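Local coordinates for hypothetical protein (Aquifex aeolicus, PDB 2HEK) that binds GDP and a zinc ion and, as an HD-domain protein, is probably a dGTPase or a related phosphohydrolase, though its function is not established, at residues D183-I186 and S187-V191; L253-N256 and D257-I261. All blocks are in the same frame, centred on the assembly; numbering follows the deposited sequence.

Contact 1: residues D183-I186 and S187-V191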
ATOM      1  N   ASP A 183      12.585  -2.256   6.338  1.00 35.26           N
ATOM      2  CA  ASP A 183      13.186  -3.518   5.911  1.00 36.03           C
ATOM      3  C   ASP A 183      14.510  -3.280   5.181  1.00 33.24           C
ATOM      4  O   ASP A 183      15.527  -3.914   5.476  1.00 34.20           O
ATOM      5  CB  ASP A 183      12.212  -4.214   4.975  1.00 46.86           C
ATOM      6  CG  ASP A 183      12.511  -5.662   4.805  1.00 56.05           C
ATOM      7  OD1 ASP A 183      13.389  -5.999   3.948  1.00 61.26           O
ATOM      8  OD2 ASP A 183      11.836  -6.465   5.509  1.00 61.52           O
ATOM      9  N   ARG A 184      14.495  -2.353   4.233  1.00 26.92           N
ATOM     10  CA  ARG A 184      15.700  -1.920   3.539  1.00 31.72           C
ATOM     11  C   ARG A 184      16.756  -1.371   4.492  1.00 29.75           C
ATOM     12  O   ARG A 184      17.912  -1.784   4.422  1.00 30.11           O
ATOM     13  CB  ARG A 184      15.369  -0.905   2.413  1.00 31.19           C
ATOM     14  CG  ARG A 184      16.615  -0.379   1.647  1.00 32.68           C
ATOM     15  CD  ARG A 184      17.447  -1.520   1.002  1.00 34.75           C
ATOM     16  NE  ARG A 184      18.451  -0.951   0.117  1.00 36.50           N
ATOM     17  CZ  ARG A 184      19.326  -1.651  -0.601  1.00 38.52           C
ATOM     18  NH1 ARG A 184      19.304  -2.981  -0.579  1.00 37.10           N
ATOM     19  NH2 ARG A 184      20.203  -1.006  -1.370  1.00 39.80           N
ATOM     20  N   LEU A 185      16.370  -0.474   5.400  1.00 31.68           N
ATOM     21  CA  LEU A 185      17.338   0.095   6.339  1.00 29.56           C
ATOM     22  C   LEU A 185      17.968  -1.019   7.158  1.00 29.49           C
ATOM     23  O   LEU A 185      19.203  -1.108   7.247  1.00 32.69           O
ATOM     24  CB  LEU A 185      16.682   1.126   7.285  1.00 30.51           C
ATOM     25  CG  LEU A 185      17.630   1.802   8.276  1.00 28.89           C
ATOM     26  CD1 LEU A 185      18.916   2.474   7.630  1.00 31.36           C
ATOM     27  CD2 LEU A 185      16.879   2.796   9.161  1.00 32.66           C
ATOM     28  N   ILE A 186      17.137  -1.874   7.741  1.00 27.16           N
ATOM     29  CA  ILE A 186      17.653  -3.026   8.515  1.00 30.54           C
ATOM     30  C   ILE A 186      18.673  -3.834   7.681  1.00 33.34           C
ATOM     31  O   ILE A 186      19.742  -4.171   8.184  1.00 33.58           O
ATOM     32  CB  ILE A 186      16.511  -3.923   9.011  1.00 31.73           C
ATOM     33  CG1 ILE A 186      15.757  -3.199  10.142  1.00 31.09           C
ATOM     34  CG2 ILE A 186      17.019  -5.323   9.473  1.00 33.07           C
ATOM     35  CD1 ILE A 186      14.461  -3.840  10.564  1.00 33.53           C
ATOM     36  N   SER A 187      18.377  -4.104   6.413  1.00 34.00           N
ATOM     37  CA  SER A 187      19.281  -4.952   5.607  1.00 36.06           C
ATOM     38  C   SER A 187      20.662  -4.331   5.353  1.00 35.82           C
ATOM     39  O   SER A 187      21.637  -5.054   5.090  1.00 37.78           O
ATOM     40  CB  SER A 187      18.633  -5.365   4.269  1.00 38.95           C
ATOM     41  OG  SER A 187      18.680  -4.281   3.360  1.00 40.84           O
ATOM     42  N   THR A 188      20.748  -3.008   5.419  1.00 32.87           N
ATOM     43  CA  THR A 188      22.011  -2.306   5.184  1.00 35.00           C
ATOM     44  C   THR A 188      22.799  -1.996   6.460  1.00 33.01           C
ATOM     45  O   THR A 188      23.830  -1.320   6.391  1.00 34.29           O
ATOM     46  CB  THR A 188      21.815  -0.983   4.394  1.00 33.03           C
ATOM     47  OG1 THR A 188      21.053  -0.039   5.180  1.00 35.20           O
ATOM     48  CG2 THR A 188      21.123  -1.267   3.113  1.00 35.37           C
ATOM     49  N   LEU A 189      22.344  -2.488   7.613  1.00 32.03           N
ATOM     50  CA  LEU A 189      23.036  -2.185   8.864  1.00 31.66           C
ATOM     51  C   LEU A 189      24.233  -3.111   8.925  1.00 34.44           C
ATOM     52  O   LEU A 189      24.179  -4.204   8.377  1.00 31.50           O
ATOM     53  CB  LEU A 189      22.152  -2.407  10.110  1.00 31.47           C
ATOM     54  CG  LEU A 189      20.904  -1.504  10.229  1.00 31.18           C
ATOM     55  CD1 LEU A 189      20.090  -1.788  11.512  1.00 29.01           C
ATOM     56  CD2 LEU A 189      21.291  -0.006  10.088  1.00 30.57           C
ATOM     57  N   ARG A 190      25.302  -2.656   9.572  1.00 37.11           N
ATOM     58  CA  ARG A 190      26.505  -3.476   9.777  1.00 37.94           C
ATOM     59  C   ARG A 190      26.981  -3.239  11.199  1.00 38.21           C
ATOM     60  O   ARG A 190      26.708  -2.191  11.765  1.00 38.39           O
ATOM     61  CB  ARG A 190      27.632  -3.043   8.828  1.00 35.94           C
ATOM     62  CG  ARG A 190      27.291  -3.086   7.350  1.00 37.21           C
ATOM     63  CD  ARG A 190      27.227  -4.493   6.810  1.00 40.06           C
ATOM     64  NE  ARG A 190      27.055  -4.501   5.355  1.00 41.52           N
ATOM     65  CZ  ARG A 190      25.863  -4.621   4.759  1.00 44.18           C
ATOM     66  NH1 ARG A 190      24.748  -4.740   5.494  1.00 42.22           N
ATOM     67  NH2 ARG A 190      25.770  -4.615   3.437  1.00 42.79           N
ATOM     68  N   VAL A 191      27.698  -4.207  11.765  1.00 39.11           N
ATOM     69  CA  VAL A 191      28.509  -3.987  12.983  1.00 43.03           C
ATOM     70  C   VAL A 191      29.976  -3.685  12.603  1.00 43.74           C
ATOM     71  O   VAL A 191      30.652  -4.487  11.922  1.00 42.22           O
ATOM     72  CB  VAL A 191      28.501  -5.225  13.897  1.00 45.07           C
ATOM     73  CG1 VAL A 191      29.243  -4.947  15.197  1.00 46.69           C
ATOM     74  CG2 VAL A 191      27.071  -5.685  14.163  1.00 46.58           C
TER
HETATM   75  O   HOH W   1      17.420  -4.877   0.739  1.00 42.95           O
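S187 and T188 fold back on R184 and L185 in a local contact at the C-terminal end of the short helix 183-187, where the chain passes into strand 189-192. The last turn is held by the bond from S187 N to D183 O (3.0 Å). Both hydroxyls then donate to carbonyls three residues back: S187 OG to R184 O at 2.8 Å, and T188 OG1 to L185 O at 3.0 Å. The first follows from a chi1 of 77°, which sets OG between the backbone N and the carbonyl carbon. T188 N divides its hydrogen between R184 O and L185 O at similarly bent angles, so each carbonyl receives two donors. L189 N closes the turn on I186 O with a straighter bond (165°), although it approaches from above the carbonyl plane. T188 CG2 lies 4.0 Å over one face of the R184 guanidinium, toward its rim, while a water in the plane of that group bridges NH1 to S187 OG. The same NH1 makes a salt bridge with E4 of the second subunit. On the buried side L185 CD1 meets L189 CD2 at 4.2 Å, and I186 and L189 pack on helix 51-69. T188 is the first residue to leave helical backbone angles, and the arrangement is that of a helix C-terminus at which serine and threonine hydroxyls bond back to carbonyls of the last turn as the chain enters a β-strand.

Contact 2: residues L253-N256 and D257-I261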
ATOM      1  N   LEU A 253       2.017  -0.921  39.404  1.00 42.96           N
ATOM      2  CA  LEU A 253       1.330  -1.813  38.486  1.00 44.66           C
ATOM      3  C   LEU A 253      -0.160  -1.511  38.325  1.00 46.51           C
ATOM      4  O   LEU A 253      -0.721  -1.755  37.256  1.00 46.52           O
ATOM      5  CB  LEU A 253       1.576  -3.292  38.815  1.00 42.01           C
ATOM      6  CG  LEU A 253       3.021  -3.817  38.599  1.00 45.06           C
ATOM      7  CD1 LEU A 253       3.132  -5.246  39.105  1.00 46.70           C
ATOM      8  CD2 LEU A 253       3.499  -3.759  37.140  1.00 43.59           C
ATOM      9  N   ARG A 254      -0.793  -0.947  39.350  1.00 45.81           N
ATOM     10  CA  ARG A 254      -2.210  -0.607  39.228  1.00 51.52           C
ATOM     11  C   ARG A 254      -2.467   0.687  38.459  1.00 44.93           C
ATOM     12  O   ARG A 254      -3.608   1.004  38.149  1.00 43.35           O
ATOM     13  CB  ARG A 254      -2.904  -0.608  40.601  1.00 53.82           C
ATOM     14  CG  ARG A 254      -3.098  -2.039  41.117  1.00 59.82           C
ATOM     15  CD  ARG A 254      -3.982  -2.148  42.365  1.00 62.97           C
ATOM     16  NE  ARG A 254      -3.266  -1.931  43.635  1.00 71.95           N
ATOM     17  CZ  ARG A 254      -3.221  -0.771  44.293  1.00 73.71           C
ATOM     18  NH1 ARG A 254      -3.822   0.321  43.810  1.00 76.60           N
ATOM     19  NH2 ARG A 254      -2.555  -0.699  45.437  1.00 77.75           N
ATOM     20  N   LEU A 255      -1.416   1.431  38.143  1.00 42.45           N
ATOM     21  CA  LEU A 255      -1.554   2.622  37.332  1.00 45.31           C
ATOM     22  C   LEU A 255      -1.706   2.232  35.859  1.00 46.18           C
ATOM     23  O   LEU A 255      -0.729   1.828  35.215  1.00 46.90           O
ATOM     24  CB  LEU A 255      -0.324   3.513  37.478  1.00 48.80           C
ATOM     25  CG  LEU A 255      -0.096   4.261  38.786  1.00 52.08           C
ATOM     26  CD1 LEU A 255       1.283   4.885  38.734  1.00 53.28           C
ATOM     27  CD2 LEU A 255      -1.170   5.340  39.004  1.00 52.82           C
ATOM     28  N   ASN A 256      -2.932   2.328  35.351  1.00 44.33           N
ATOM     29  CA  ASN A 256      -3.198   2.258  33.909  1.00 40.35           C
ATOM     30  C   ASN A 256      -4.041   3.481  33.473  1.00 38.06           C
ATOM     31  O   ASN A 256      -4.383   4.326  34.321  1.00 38.78           O
ATOM     32  CB  ASN A 256      -3.806   0.898  33.504  1.00 38.53           C
ATOM     33  CG  ASN A 256      -5.173   0.631  34.144  1.00 41.39           C
ATOM     34  OD1 ASN A 256      -5.989   1.530  34.344  1.00 42.45           O
ATOM     35  ND2 ASN A 256      -5.429  -0.625  34.451  1.00 43.84           N
ATOM     36  N   ASP A 257      -4.353   3.611  32.179  1.00 34.41           N
ATOM     37  CA  ASP A 257      -5.009   4.830  31.706  1.00 33.17           C
ATOM     38  C   ASP A 257      -6.375   4.952  32.377  1.00 35.53           C
ATOM     39  O   ASP A 257      -6.722   6.030  32.834  1.00 36.39           O
ATOM     40  CB  ASP A 257      -5.270   4.834  30.196  1.00 35.54           C
ATOM     41  CG  ASP A 257      -4.002   4.813  29.359  1.00 37.52           C
ATOM     42  OD1 ASP A 257      -2.887   4.984  29.881  1.00 36.91           O
ATOM     43  OD2 ASP A 257      -4.152   4.623  28.137  1.00 38.64           O
ATOM     44  N   ALA A 258      -7.153   3.863  32.373  1.00 35.58           N
ATOM     45  CA  ALA A 258      -8.509   3.870  32.960  1.00 39.98           C
ATOM     46  C   ALA A 258      -8.517   4.249  34.442  1.00 39.26           C
ATOM     47  O   ALA A 258      -9.419   4.946  34.879  1.00 41.78           O
ATOM     48  CB  ALA A 258      -9.241   2.529  32.748  1.00 40.96           C
ATOM     49  N   PHE A 259      -7.537   3.772  35.199  1.00 41.47           N
ATOM     50  CA  PHE A 259      -7.399   4.149  36.613  1.00 44.55           C
ATOM     51  C   PHE A 259      -7.256   5.669  36.771  1.00 45.70           C
ATOM     52  O   PHE A 259      -8.000   6.301  37.534  1.00 47.49           O
ATOM     53  CB  PHE A 259      -6.200   3.454  37.251  1.00 49.09           C
ATOM     54  CG  PHE A 259      -5.974   3.852  38.684  1.00 52.07           C
ATOM     55  CD1 PHE A 259      -6.550   3.124  39.720  1.00 54.94           C
ATOM     56  CD2 PHE A 259      -5.181   4.956  39.005  1.00 54.23           C
ATOM     57  CE1 PHE A 259      -6.347   3.492  41.045  1.00 55.91           C
ATOM     58  CE2 PHE A 259      -4.978   5.329  40.345  1.00 55.32           C
ATOM     59  CZ  PHE A 259      -5.562   4.594  41.355  1.00 52.94           C
ATOM     60  N   VAL A 260      -6.294   6.259  36.065  1.00 43.99           N
ATOM     61  CA  VAL A 260      -6.131   7.719  36.076  1.00 46.47           C
ATOM     62  C   VAL A 260      -7.407   8.433  35.654  1.00 47.75           C
ATOM     63  O   VAL A 260      -7.867   9.313  36.366  1.00 50.80           O
ATOM     64  CB  VAL A 260      -4.956   8.163  35.202  1.00 46.66           C
ATOM     65  CG1 VAL A 260      -4.838   9.686  35.184  1.00 49.23           C
ATOM     66  CG2 VAL A 260      -3.689   7.518  35.705  1.00 46.20           C
ATOM     67  N   ILE A 261      -7.992   8.042  34.524  1.00 48.14           N
ATOM     68  CA  ILE A 261      -9.211   8.687  34.037  1.00 52.48           C
ATOM     69  C   ILE A 261     -10.375   8.559  35.044  1.00 56.41           C
ATOM     70  O   ILE A 261     -11.128   9.516  35.248  1.00 55.67           O
ATOM     71  CB  ILE A 261      -9.632   8.176  32.635  1.00 52.84           C
ATOM     72  CG1 ILE A 261      -8.602   8.585  31.576  1.00 51.78           C
ATOM     73  CG2 ILE A 261     -10.991   8.721  32.240  1.00 53.77           C
ATOM     74  CD1 ILE A 261      -8.641   7.718  30.325  1.00 50.60           C
TER
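N256 OD1 accepts from F259 N at 2.9 Å, a capping bond at the start of helix 257-266. The N-H...O angle is 161°, and the donor lies nearly in line with the side-chain C=O. With chi1 at 63°, CG sits between the backbone N and carbonyl carbon of N256, which turns the amide oxygen over the first helical turn. The backbone carbonyl of the same residue receives V260 N at 3.2 Å in an almost straight bond (176°), the first of the helical series. Beside the cap, L255 CD2 touches the F259 ring at CD2 (4.0 Å), and R254 O approaches CG of that ring at 3.7 Å, both obliquely. Farther out, R30 NH2 donates to L255 O, while D257 OD2 accepts from K35 N, tying the residues before and after N256 to the chain that follows helix 26-29. L255 also packs on F246 and V260 on F91. With an alanine at this position, F259 N would probably be left without its side-chain acceptor, and the start of the helix less firmly held. Because the cap is a neutral amide, it satisfies a first-turn N-H without adding a formal charge, and its oxygen is likely to interact favourably with the positive end of the helix dipole.

Overall arrangement
Contacts 1 and 2 treat opposite kinds of helix end: residues 183-191 close a C-terminus, whereas residues 253-261 open an N-terminus. Both fall within the HD-associated region, on opposite sides of the chain's centre. Their centres are 38 Å apart and their nearest atoms about 27 Å, so neither touches the other. From contact 1, the I186 side chain is about 12 Å from that of D161, which binds zinc with H54 and D85. Contact 1 also reaches a GDP-binding residue, since R184 pairs with E4 of the second subunit. Contact 2 stands back from a GDP site, the N256 side chain being about 9 Å from that of R32 and about 10 Å from that of Q29, too far to touch either.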